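Side-chain contacts in putative methyltransferase (Porphyromonas gingivalis, PDB 3LL7), which is a putative methyltransferase of unknown substrate, whose central sheet resembles those of enzymes that use S-adenosylmethionine: residues 84-89 with 239-244; 95-100 with 109-114; 105-110 with 168-173; 189-194 with 207-212. All coordinates share one frame; numbering follows the deposited sequence.

Contact 1 (84-89 with 239-244)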
loop_
_atom_site.group_PDB
_atom_site.type_symbol
_atom_site.label_atom_id
_atom_site.label_comp_id
_atom_site.label_asym_id
_atom_site.label_seq_id
_atom_site.Cartn_x
_atom_site.Cartn_y
_atom_site.Cartn_z
ATOM N N SER A 84 4.033 2.540 5.817
ATOM C CA SER A 84 4.999 2.101 6.816
ATOM C C SER A 84 4.462 2.471 8.186
ATOM O O SER A 84 4.422 1.636 9.049
ATOM C CB SER A 84 6.380 2.707 6.591
ATOM O OG SER A 84 6.378 4.082 6.927
ATOM N N SER A 85 3.997 3.705 8.375
ATOM C CA SER A 85 3.484 4.103 9.708
ATOM C C SER A 85 2.189 3.445 10.212
ATOM O O SER A 85 1.977 3.349 11.433
ATOM C CB SER A 85 3.413 5.629 9.859
ATOM O OG SER A 85 2.877 6.273 8.706
ATOM N N TYR A 86 1.300 3.034 9.300
ATOM C CA TYR A 86 0.104 2.259 9.679
ATOM C C TYR A 86 0.473 0.961 10.387
ATOM O O TYR A 86 -0.203 0.528 11.312
ATOM C CB TYR A 86 -0.717 1.904 8.431
ATOM C CG TYR A 86 -1.944 1.044 8.700
ATOM C CD1 TYR A 86 -3.111 1.597 9.230
ATOM C CD2 TYR A 86 -1.938 -0.328 8.407
ATOM C CE1 TYR A 86 -4.236 0.823 9.469
ATOM C CE2 TYR A 86 -3.058 -1.106 8.621
ATOM C CZ TYR A 86 -4.199 -0.530 9.168
ATOM O OH TYR A 86 -5.295 -1.275 9.380
ATOM N N LYS A 87 1.549 0.333 9.927
ATOM C CA LYS A 87 2.064 -0.892 10.541
ATOM C C LYS A 87 2.358 -0.726 12.024
ATOM O O LYS A 87 2.269 -1.702 12.779
ATOM C CB LYS A 87 3.364 -1.344 9.871
ATOM C CG LYS A 87 3.188 -1.827 8.451
ATOM C CD LYS A 87 4.572 -1.988 7.811
ATOM C CE LYS A 87 4.428 -2.260 6.325
ATOM N NZ LYS A 87 4.114 -1.028 5.540
ATOM N N SER A 88 2.697 0.490 12.450
ATOM C CA SER A 88 3.045 0.679 13.862
ATOM C C SER A 88 1.867 0.333 14.799
ATOM O O SER A 88 2.089 0.000 15.965
ATOM C CB SER A 88 3.596 2.084 14.141
ATOM O OG SER A 88 2.532 3.022 14.148
ATOM N N ARG A 89 0.636 0.388 14.278
ATOM C CA ARG A 89 -0.554 0.027 15.055
ATOM C C ARG A 89 -0.606 -1.447 15.477
ATOM O O ARG A 89 -1.346 -1.789 16.401
ATOM C CB ARG A 89 -1.850 0.404 14.317
ATOM C CG ARG A 89 -2.156 -0.437 13.077
ATOM C CD ARG A 89 -3.020 -1.657 13.356
ATOM N NE ARG A 89 -4.444 -1.329 13.453
ATOM C CZ ARG A 89 -5.362 -2.201 13.827
ATOM N NH1 ARG A 89 -4.995 -3.438 14.120
ATOM N NH2 ARG A 89 -6.636 -1.850 13.899
ATOM N N GLU A 239 -0.618 -2.494 -0.143
ATOM C CA GLU A 239 -0.154 -3.742 0.439
ATOM C C GLU A 239 -1.297 -4.517 1.100
ATOM O O GLU A 239 -2.329 -3.960 1.435
ATOM C CB GLU A 239 0.951 -3.474 1.481
ATOM C CG GLU A 239 0.503 -2.659 2.668
ATOM C CD GLU A 239 1.674 -1.996 3.421
ATOM O OE1 GLU A 239 2.573 -1.421 2.763
ATOM O OE2 GLU A 239 1.665 -2.025 4.671
ATOM N N LEU A 240 -1.083 -5.807 1.289
ATOM C CA LEU A 240 -1.918 -6.578 2.184
ATOM C C LEU A 240 -1.049 -6.887 3.404
ATOM O O LEU A 240 0.172 -7.061 3.286
ATOM C CB LEU A 240 -2.347 -7.889 1.544
ATOM C CG LEU A 240 -2.953 -7.918 0.157
ATOM C CD1 LEU A 240 -3.689 -9.230 0.054
ATOM C CD2 LEU A 240 -3.896 -6.752 -0.142
ATOM N N LEU A 241 -1.662 -6.929 4.576
ATOM C CA LEU A 241 -0.908 -7.271 5.766
ATOM C C LEU A 241 -1.635 -8.408 6.415
ATOM O O LEU A 241 -2.862 -8.367 6.570
ATOM C CB LEU A 241 -0.861 -6.079 6.701
ATOM C CG LEU A 241 -0.045 -4.898 6.228
ATOM C CD1 LEU A 241 -0.335 -3.684 7.102
ATOM C CD2 LEU A 241 1.449 -5.254 6.311
ATOM N N VAL A 242 -0.895 -9.456 6.755
ATOM C CA VAL A 242 -1.509 -10.603 7.404
ATOM C C VAL A 242 -0.822 -10.815 8.741
ATOM O O VAL A 242 0.401 -10.731 8.817
ATOM C CB VAL A 242 -1.325 -11.848 6.541
ATOM C CG1 VAL A 242 -1.986 -13.010 7.194
ATOM C CG2 VAL A 242 -1.926 -11.638 5.149
ATOM N N ARG A 243 -1.597 -11.033 9.802
ATOM C CA ARG A 243 -0.998 -11.390 11.084
ATOM C C ARG A 243 -1.336 -12.822 11.430
ATOM O O ARG A 243 -2.506 -13.221 11.328
ATOM C CB ARG A 243 -1.464 -10.450 12.188
ATOM C CG ARG A 243 -0.786 -10.736 13.559
ATOM C CD ARG A 243 -1.182 -9.689 14.580
ATOM N NE ARG A 243 -2.598 -9.775 14.937
ATOM C CZ ARG A 243 -3.092 -10.646 15.823
ATOM N NH1 ARG A 243 -4.396 -10.646 16.109
ATOM N NH2 ARG A 243 -2.293 -11.520 16.440
HETATM N N MSE A 244 -0.306 -13.593 11.810
HETATM C CA MSE A 244 -0.446 -14.995 12.233
HETATM C C MSE A 244 0.011 -15.157 13.667
HETATM O O MSE A 244 0.925 -14.470 14.112
HETATM C CB MSE A 244 0.398 -15.939 11.375
HETATM C CG MSE A 244 -0.220 -16.247 10.047
HETATM SE SE MSE A 244 1.116 -16.735 8.755
HETATM C CE MSE A 244 1.864 -14.950 8.643
#
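Lys-87 and Glu-239 form the tight, polar part of this contact. The lysine chain runs extended from CB and turns only at its last bond (chi4 77°), which brings NZ to the oxygen end of the carboxylate. Lys-87 NZ lies 2.8 Å from Glu-239 OE2, on that oxygen's syn lone pair, and makes a weak second bond to Glu-239 OE1 at 3.2 Å. This buried salt bridge clasps both oxygens unequally, and NZ has further weak partners in Thr-83 O and Asp-107 OD1. Beside the bridge lies an apolar patch, where Leu-241 CD1 rests against the edge of the Tyr-86 ring, near its plane, 3.9 Å from Tyr-86 CD2. The same methyl lies 4.2 Å from Lys-87 CG and so touches the aliphatic stem of the lysine as well. Helix 81-86 is thereby joined to strand 236-244, a strand antiparallel to its neighbour 204-209 in the sheet, as expected of the reversed strand of a class I methyltransferase Rossmann-like fold. Tyr-86 reaches past Leu-241 to strand 225-233, where its OH hydrogen-bonds His-229 ND1. The Arg-89 end is looser and turned to solvent: this exposed side chain adopts two conformers, and its guanidinium, in the conformer described, does not touch strand 236-244. Arg-243 instead directs its guanidinium to salt bridges with Glu-227 and Glu-248.

Contact 2 (95-100 with 109-114)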
loop_
_atom_site.group_PDB
_atom_site.type_symbol
_atom_site.label_atom_id
_atom_site.label_comp_id
_atom_site.label_asym_id
_atom_site.label_seq_id
_atom_site.Cartn_x
_atom_site.Cartn_y
_atom_site.Cartn_z
ATOM N N THR A 95 7.923 -3.332 23.121
ATOM C CA THR A 95 8.100 -4.756 22.802
ATOM C C THR A 95 9.414 -5.018 22.018
ATOM O O THR A 95 10.220 -4.101 21.824
ATOM C CB THR A 95 6.920 -5.268 21.967
ATOM O OG1 THR A 95 6.672 -4.342 20.901
ATOM C CG2 THR A 95 5.648 -5.429 22.836
ATOM N N LYS A 96 9.602 -6.273 21.594
ATOM C CA LYS A 96 10.751 -6.726 20.810
ATOM C C LYS A 96 10.290 -7.119 19.408
ATOM O O LYS A 96 9.257 -7.778 19.258
ATOM C CB LYS A 96 11.393 -7.970 21.448
ATOM C CG LYS A 96 12.042 -7.778 22.821
ATOM C CD LYS A 96 12.450 -9.123 23.439
ATOM C CE LYS A 96 11.258 -9.875 24.029
ATOM N NZ LYS A 96 11.658 -10.980 24.973
ATOM N N VAL A 97 11.053 -6.728 18.386
ATOM C CA VAL A 97 10.742 -7.089 16.996
ATOM C C VAL A 97 11.951 -7.633 16.216
ATOM O O VAL A 97 13.081 -7.256 16.462
ATOM C CB VAL A 97 10.113 -5.888 16.202
ATOM C CG1 VAL A 97 8.739 -5.500 16.791
ATOM C CG2 VAL A 97 11.058 -4.698 16.193
ATOM N N VAL A 98 11.693 -8.534 15.281
ATOM C CA VAL A 98 12.699 -8.953 14.316
ATOM C C VAL A 98 12.125 -8.650 12.930
ATOM O O VAL A 98 10.994 -9.020 12.649
ATOM C CB VAL A 98 13.024 -10.472 14.435
ATOM C CG1 VAL A 98 13.996 -10.936 13.334
ATOM C CG2 VAL A 98 13.626 -10.783 15.799
ATOM N N ASP A 99 12.903 -7.970 12.089
ATOM C CA ASP A 99 12.571 -7.775 10.679
ATOM C C ASP A 99 13.493 -8.653 9.825
ATOM O O ASP A 99 14.695 -8.390 9.740
ATOM C CB ASP A 99 12.763 -6.296 10.337
ATOM C CG ASP A 99 12.407 -5.957 8.904
ATOM O OD1 ASP A 99 12.305 -6.843 8.030
ATOM O OD2 ASP A 99 12.214 -4.748 8.658
ATOM N N LEU A 100 12.915 -9.678 9.198
ATOM C CA LEU A 100 13.656 -10.739 8.512
ATOM C C LEU A 100 14.170 -10.354 7.145
ATOM O O LEU A 100 15.090 -11.017 6.614
ATOM C CB LEU A 100 12.782 -11.977 8.337
ATOM C CG LEU A 100 12.251 -12.702 9.576
ATOM C CD1 LEU A 100 11.450 -13.912 9.105
ATOM C CD2 LEU A 100 13.348 -13.139 10.560
ATOM N N ILE A 109 11.940 0.921 10.900
ATOM C CA ILE A 109 11.845 2.186 11.656
ATOM C C ILE A 109 10.409 2.397 12.192
ATOM O O ILE A 109 10.226 2.798 13.351
ATOM C CB ILE A 109 12.307 3.402 10.797
ATOM C CG1 ILE A 109 13.795 3.258 10.409
ATOM C CG2 ILE A 109 12.077 4.738 11.521
ATOM C CD1 ILE A 109 14.724 3.344 11.563
ATOM N N ALA A 110 9.408 2.074 11.366
ATOM C CA ALA A 110 8.003 2.226 11.789
ATOM C C ALA A 110 7.694 1.285 12.943
ATOM O O ALA A 110 6.981 1.664 13.858
ATOM C CB ALA A 110 7.032 1.998 10.635
ATOM N N LEU A 111 8.228 0.066 12.894
ATOM C CA LEU A 111 8.085 -0.883 14.013
ATOM C C LEU A 111 8.760 -0.378 15.279
ATOM O O LEU A 111 8.222 -0.513 16.381
ATOM C CB LEU A 111 8.648 -2.259 13.665
ATOM C CG LEU A 111 8.149 -2.985 12.412
ATOM C CD1 LEU A 111 8.911 -4.300 12.308
ATOM C CD2 LEU A 111 6.645 -3.208 12.430
HETATM N N MSE A 112 9.936 0.214 15.110
HETATM C CA MSE A 112 10.714 0.750 16.221
HETATM C C MSE A 112 10.195 2.079 16.783
HETATM O O MSE A 112 10.694 2.542 17.810
HETATM C CB MSE A 112 12.168 0.897 15.778
HETATM C CG MSE A 112 12.871 -0.427 15.484
HETATM SE SE MSE A 112 12.964 -1.641 16.983
HETATM C CE MSE A 112 13.850 -0.507 18.257
ATOM N N SER A 113 9.198 2.687 16.133
ATOM C CA SER A 113 8.482 3.833 16.729
ATOM C C SER A 113 7.738 3.374 17.970
ATOM O O SER A 113 7.372 4.188 18.810
ATOM C CB SER A 113 7.511 4.505 15.750
ATOM O OG SER A 113 6.387 3.674 15.460
ATOM N N LYS A 114 7.513 2.064 18.075
ATOM C CA LYS A 114 6.774 1.494 19.211
ATOM C C LYS A 114 7.637 0.550 20.054
ATOM O O LYS A 114 7.659 0.637 21.283
ATOM C CB LYS A 114 5.530 0.748 18.709
ATOM C CG LYS A 114 4.501 1.616 17.947
ATOM C CD LYS A 114 3.672 2.546 18.899
ATOM C CE LYS A 114 2.543 1.811 19.614
ATOM N NZ LYS A 114 1.517 1.139 18.713
#
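Val-97 meets Met-112, a selenomethionine, through one methyl group, and the shape of the longer side chain makes this possible. Met-112 is folded at every rotatable bond: CG stands beside the backbone N, and the bends at chi2 (-60°) and chi3 (-56°) curl the chain back, bringing its selenium to the strand. Met-112 SE comes within 3.7 Å of Val-97 CG2. On the valine, CG2 is the branch between the backbone N and carbonyl carbon, while CG1 lies anti to the carbonyl carbon (chi1 -65°). The same CG2 touches Leu-111 more loosely, 4.3 Å from Leu-111 CB. Strand 96-99 is the first of a beta-alpha-beta unit completed by helix 106-112 and the parallel strand 117-122, and these apolar groups fill the space between its strand and helix. Beyond CB the leucine extends toward Tyr-168 on the adjoining strand 166-173. Towards the other end of the two segments Thr-95 and Lys-114 lie near one another, but their polar ends turn elsewhere. Thr-95 OG1 bonds to Arg-92 O, and the coiled chain of Lys-114 carries NZ to the carbonyls of Ile-91 and Ser-88.

Contact 3 (105-110 with 168-173). With FMT (formic acid), chain D.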
loop_
_atom_site.group_PDB
_atom_site.type_symbol
_atom_site.label_atom_id
_atom_site.label_comp_id
_atom_site.label_asym_id
_atom_site.label_seq_id
_atom_site.Cartn_x
_atom_site.Cartn_y
_atom_site.Cartn_z
ATOM N N GLY A 105 14.816 -0.011 5.274
ATOM C CA GLY A 105 14.599 0.019 6.728
ATOM C C GLY A 105 13.425 0.882 7.189
ATOM O O GLY A 105 13.228 1.097 8.394
ATOM N N ILE A 106 12.627 1.381 6.254
ATOM C CA ILE A 106 11.525 2.241 6.673
ATOM C C ILE A 106 10.413 1.494 7.420
ATOM O O ILE A 106 9.784 2.068 8.314
ATOM C CB ILE A 106 10.950 3.066 5.527
ATOM C CG1 ILE A 106 10.001 4.133 6.088
ATOM C CG2 ILE A 106 10.290 2.153 4.512
ATOM C CD1 ILE A 106 9.409 5.053 5.057
ATOM N N ASP A 107 10.175 0.227 7.069
ATOM C CA ASP A 107 9.250 -0.592 7.844
ATOM C C ASP A 107 9.844 -0.857 9.237
ATOM O O ASP A 107 9.142 -0.750 10.241
ATOM C CB ASP A 107 8.927 -1.899 7.094
ATOM C CG ASP A 107 8.033 -1.669 5.861
ATOM O OD1 ASP A 107 7.331 -0.648 5.812
ATOM O OD2 ASP A 107 8.017 -2.516 4.944
ATOM N N PHE A 108 11.132 -1.192 9.300
ATOM C CA PHE A 108 11.773 -1.484 10.579
ATOM C C PHE A 108 11.672 -0.254 11.467
ATOM O O PHE A 108 11.309 -0.378 12.627
ATOM C CB PHE A 108 13.248 -1.834 10.397
ATOM C CG PHE A 108 13.963 -2.142 11.666
ATOM C CD1 PHE A 108 13.723 -3.337 12.337
ATOM C CD2 PHE A 108 14.942 -1.272 12.170
ATOM C CE1 PHE A 108 14.426 -3.667 13.522
ATOM C CE2 PHE A 108 15.641 -1.586 13.355
ATOM C CZ PHE A 108 15.375 -2.786 14.032
ATOM N N ILE A 109 11.940 0.921 10.900
ATOM C CA ILE A 109 11.845 2.186 11.656
ATOM C C ILE A 109 10.409 2.397 12.192
ATOM O O ILE A 109 10.226 2.798 13.351
ATOM C CB ILE A 109 12.307 3.402 10.797
ATOM C CG1 ILE A 109 13.795 3.258 10.409
ATOM C CG2 ILE A 109 12.077 4.738 11.521
ATOM C CD1 ILE A 109 14.724 3.344 11.563
ATOM N N ALA A 110 9.408 2.074 11.366
ATOM C CA ALA A 110 8.003 2.226 11.789
ATOM C C ALA A 110 7.694 1.285 12.943
ATOM O O ALA A 110 6.981 1.664 13.858
ATOM C CB ALA A 110 7.032 1.998 10.635
ATOM N N TYR A 168 8.498 -9.696 11.613
ATOM C CA TYR A 168 7.997 -9.039 10.408
ATOM C C TYR A 168 8.740 -9.554 9.166
ATOM O O TYR A 168 9.967 -9.738 9.195
ATOM C CB TYR A 168 8.141 -7.521 10.560
ATOM C CG TYR A 168 7.732 -6.760 9.336
ATOM C CD1 TYR A 168 6.384 -6.621 8.992
ATOM C CD2 TYR A 168 8.698 -6.207 8.491
ATOM C CE1 TYR A 168 6.015 -5.901 7.826
ATOM C CE2 TYR A 168 8.347 -5.527 7.345
ATOM C CZ TYR A 168 7.010 -5.386 7.015
ATOM O OH TYR A 168 6.678 -4.691 5.879
ATOM N N VAL A 169 7.993 -9.821 8.096
ATOM C CA VAL A 169 8.570 -10.298 6.855
ATOM C C VAL A 169 7.886 -9.640 5.648
ATOM O O VAL A 169 6.665 -9.511 5.600
ATOM C CB VAL A 169 8.556 -11.869 6.800
ATOM C CG1 VAL A 169 7.121 -12.433 6.903
ATOM C CG2 VAL A 169 9.349 -12.430 5.596
ATOM N N ASP A 170 8.691 -9.237 4.680
ATOM C CA ASP A 170 8.190 -8.641 3.432
ATOM C C ASP A 170 8.848 -9.409 2.287
ATOM O O ASP A 170 9.919 -9.026 1.815
ATOM C CB ASP A 170 8.537 -7.131 3.428
ATOM C CG ASP A 170 8.220 -6.431 2.108
ATOM O OD1 ASP A 170 7.509 -7.008 1.258
ATOM O OD2 ASP A 170 8.717 -5.288 1.917
ATOM N N PRO A 171 8.211 -10.520 1.849
ATOM C CA PRO A 171 8.863 -11.406 0.881
ATOM C C PRO A 171 8.968 -10.796 -0.513
ATOM O O PRO A 171 8.239 -9.851 -0.841
ATOM C CB PRO A 171 7.973 -12.664 0.864
ATOM C CG PRO A 171 6.717 -12.306 1.561
ATOM C CD PRO A 171 7.010 -11.132 2.453
ATOM N N ALA A 172 9.896 -11.321 -1.310
ATOM C CA ALA A 172 10.040 -10.935 -2.705
ATOM C C ALA A 172 9.393 -12.001 -3.598
ATOM O O ALA A 172 9.072 -13.107 -3.130
ATOM C CB ALA A 172 11.526 -10.733 -3.052
ATOM N N ARG A 173 9.191 -11.651 -4.868
ATOM C CA ARG A 173 8.520 -12.507 -5.845
ATOM C C ARG A 173 9.559 -13.337 -6.600
ATOM O O ARG A 173 10.458 -12.780 -7.233
ATOM C CB ARG A 173 7.716 -11.631 -6.817
ATOM C CG ARG A 173 6.899 -12.383 -7.858
ATOM C CD ARG A 173 6.161 -11.419 -8.782
ATOM N NE ARG A 173 5.336 -12.133 -9.754
ATOM C CZ ARG A 173 4.605 -11.555 -10.707
ATOM N NH1 ARG A 173 4.581 -10.233 -10.839
ATOM N NH2 ARG A 173 3.895 -12.306 -11.538
HETATM C C FMT D . 11.429 -1.157 3.568
HETATM O O1 FMT D . 11.650 -1.409 4.751
HETATM O O2 FMT D . 12.281 -0.698 2.805
#
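Tyr-168 donates the hydrogen bond that holds helix 106-112 to strand 166-173: its OH lies 2.7 Å from Asp-107 OD2. The hydroxyl approaches from above the carboxylate, 66° out of its plane, while the oxygen sits near the plane of the tyrosine ring, at its edge. The carboxylate and ring planes are 81° apart. CG of Tyr-168 is anti to the backbone N (chi1 176°), which sends the ring out from the strand to the helix. Asp-107 OD1 is bonded to Ser-79 OG, so both carboxylate oxygens are engaged. Apolar contact is slight, with Asp-107 CB 3.7 Å from Tyr-168 CE2 at the ring margin. Among charged groups, Asp-107 OD2 and Asp-170 OD2 approach to 4.2 Å. Lys-208 forms a salt bridge with Asp-170 and a long, weak ion pair with Asp-107, which would offset the like charges. The remaining interaction involves a formic acid molecule, probably from the crystallisation liquor, to whose O1 Asp-107 N donates over 3.2 Å. Gly-105, the helix N-cap, ends a glycine-rich turn following strand 96-99, the element that in class I methyltransferases binds S-adenosylmethionine. A 1,2-ethanediol also sits close to Asp-170. A backbone N-H in the first turn of the helix, bonded to formic acid beside Asp-107 and with Asp-170 farther along, is consistent with a cofactor pocket here, in which Tyr-168 and Ser-79 set the orientation of Asp-107.

Contact 4 (189-194 with 207-212)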
loop_
_atom_site.group_PDB
_atom_site.type_symbol
_atom_site.label_atom_id
_atom_site.label_comp_id
_atom_site.label_asym_id
_atom_site.label_seq_id
_atom_site.Cartn_x
_atom_site.Cartn_y
_atom_site.Cartn_z
ATOM N N PRO A 189 11.180 -15.144 1.276
ATOM C CA PRO A 189 11.181 -16.548 1.734
ATOM C C PRO A 189 9.788 -17.170 1.746
ATOM O O PRO A 189 8.791 -16.438 1.804
ATOM C CB PRO A 189 11.680 -16.436 3.171
ATOM C CG PRO A 189 11.229 -15.057 3.598
ATOM C CD PRO A 189 11.450 -14.214 2.391
ATOM N N ASP A 190 9.730 -18.504 1.709
ATOM C CA ASP A 190 8.456 -19.231 1.732
ATOM C C ASP A 190 7.832 -19.100 3.119
ATOM O O ASP A 190 8.453 -19.448 4.121
ATOM C CB ASP A 190 8.674 -20.704 1.348
ATOM C CG ASP A 190 7.366 -21.477 1.147
ATOM O OD1 ASP A 190 6.263 -20.908 1.271
ATOM O OD2 ASP A 190 7.451 -22.690 0.880
ATOM N N LEU A 191 6.605 -18.580 3.168
ATOM C CA LEU A 191 5.963 -18.219 4.439
ATOM C C LEU A 191 5.470 -19.403 5.264
ATOM O O LEU A 191 5.328 -19.309 6.490
ATOM C CB LEU A 191 4.791 -17.257 4.198
ATOM C CG LEU A 191 5.091 -15.883 3.604
ATOM C CD1 LEU A 191 3.786 -15.117 3.420
ATOM C CD2 LEU A 191 6.068 -15.082 4.469
ATOM N N ILE A 192 5.187 -20.509 4.591
ATOM C CA ILE A 192 4.649 -21.675 5.275
ATOM C C ILE A 192 5.701 -22.369 6.158
ATOM O O ILE A 192 5.464 -22.528 7.357
ATOM C CB ILE A 192 3.868 -22.600 4.305
ATOM C CG1 ILE A 192 2.619 -21.843 3.816
ATOM C CG2 ILE A 192 3.467 -23.890 4.996
ATOM C CD1 ILE A 192 2.072 -22.272 2.451
ATOM N N PRO A 193 6.880 -22.736 5.600
ATOM C CA PRO A 193 7.899 -23.282 6.498
ATOM C C PRO A 193 8.383 -22.261 7.538
ATOM O O PRO A 193 8.703 -22.641 8.669
ATOM C CB PRO A 193 9.042 -23.668 5.545
ATOM C CG PRO A 193 8.384 -23.814 4.200
ATOM C CD PRO A 193 7.340 -22.746 4.201
ATOM N N LEU A 194 8.414 -20.980 7.161
ATOM C CA LEU A 194 8.846 -19.918 8.065
ATOM C C LEU A 194 7.965 -19.876 9.312
ATOM O O LEU A 194 8.468 -19.815 10.436
ATOM C CB LEU A 194 8.804 -18.567 7.339
ATOM C CG LEU A 194 9.348 -17.281 7.976
ATOM C CD1 LEU A 194 9.475 -16.220 6.891
ATOM C CD2 LEU A 194 8.479 -16.744 9.116
ATOM N N ALA A 207 3.194 -10.306 8.054
ATOM C CA ALA A 207 3.735 -10.426 6.706
ATOM C C ALA A 207 3.110 -9.368 5.824
ATOM O O ALA A 207 1.881 -9.192 5.828
ATOM C CB ALA A 207 3.450 -11.803 6.133
ATOM N N LYS A 208 3.961 -8.658 5.089
ATOM C CA LYS A 208 3.493 -7.673 4.125
ATOM C C LYS A 208 3.529 -8.307 2.762
ATOM O O LYS A 208 4.582 -8.763 2.312
ATOM C CB LYS A 208 4.407 -6.446 4.123
ATOM C CG LYS A 208 4.036 -5.446 3.014
ATOM C CD LYS A 208 5.135 -4.379 2.944
ATOM C CE LYS A 208 5.488 -4.013 1.543
ATOM N NZ LYS A 208 6.631 -3.054 1.575
ATOM N N LEU A 209 2.382 -8.321 2.092
ATOM C CA LEU A 209 2.242 -9.026 0.824
ATOM C C LEU A 209 1.890 -8.075 -0.302
ATOM O O LEU A 209 1.310 -7.010 -0.074
ATOM C CB LEU A 209 1.169 -10.103 0.939
ATOM C CG LEU A 209 1.340 -11.159 2.028
ATOM C CD1 LEU A 209 0.077 -12.019 2.100
ATOM C CD2 LEU A 209 2.568 -12.020 1.759
ATOM N N SER A 210 2.259 -8.455 -1.533
ATOM C CA SER A 210 1.907 -7.665 -2.715
ATOM C C SER A 210 0.399 -7.481 -2.887
ATOM O O SER A 210 -0.351 -8.418 -2.666
ATOM C CB SER A 210 2.435 -8.358 -3.968
ATOM O OG SER A 210 1.892 -7.732 -5.115
ATOM N N PRO A 211 -0.048 -6.287 -3.328
ATOM C CA PRO A 211 -1.465 -6.134 -3.683
ATOM C C PRO A 211 -1.946 -7.043 -4.848
ATOM O O PRO A 211 -3.141 -7.087 -5.119
ATOM C CB PRO A 211 -1.595 -4.648 -4.074
ATOM C CG PRO A 211 -0.342 -4.016 -3.802
ATOM C CD PRO A 211 0.730 -5.071 -3.638
HETATM N N MSE A 212 -1.034 -7.755 -5.506
HETATM C CA MSE A 212 -1.413 -8.648 -6.606
HETATM C C MSE A 212 -1.797 -10.051 -6.134
HETATM O O MSE A 212 -2.324 -10.840 -6.917
HETATM C CB MSE A 212 -0.293 -8.734 -7.653
HETATM C CG MSE A 212 0.072 -7.395 -8.273
HETATM SE SE MSE A 212 -1.448 -6.561 -9.153
HETATM C CE MSE A 212 -1.461 -7.590 -10.817
#
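With CG beside the backbone N (chi1 -63°) and CD1 extended away from CA (chi2 179°), Leu-191 reaches from the first turn of helix 191-198 to the strand. Leu-209 has a similar conformation, but the methyl it offers is CD2, the branch that folds back from the extended one. Leu-191 CD1 and Leu-209 CD2 meet at 3.7 Å, the two side chains crossing at a slant. Leu-191 CD1 also touches the methyl of Ala-207, more loosely, 4.3 Å from Ala-207 CB. One leucine methyl thus bridges two residues of the strand that sit two positions apart, on the same face of the sheet, and the contact is wholly apolar and buried. Lys-208, between Ala-207 and Leu-209, points to the other face of the sheet, where it reaches Asp-170 and Ser-79. Val-169 of strand 166-173 packs beside both Leu-191 and Ala-207, and Val-242 of strand 236-244 lies against Leu-209. Helix 191-198 lies in the connection between parallel strands 166-173 and 204-209, across the sheet from helix 106-112.

From the N terminus, segment 84-89 opens contact 1, which closes last, at strand 236-244, so the other three contacts all fall within its span. Contact 2 makes the shortest loop, between strand 96-99 and helix 106-112. Before it closes, the same helix opens contact 3, so these two interlock, sharing Ile-109 and Ala-110, and contact 3 closes on strand 166-173. Contact 4 follows in series, from helix 191-198 to strand 204-209. All four reach one sheet: strands 96-99, 166-173, 204-209 and 236-244 are successive neighbours in it. Contacts 1 to 3 fix helices 81-86 and 106-112 to one face, and contact 4 fixes helix 191-198 to the other.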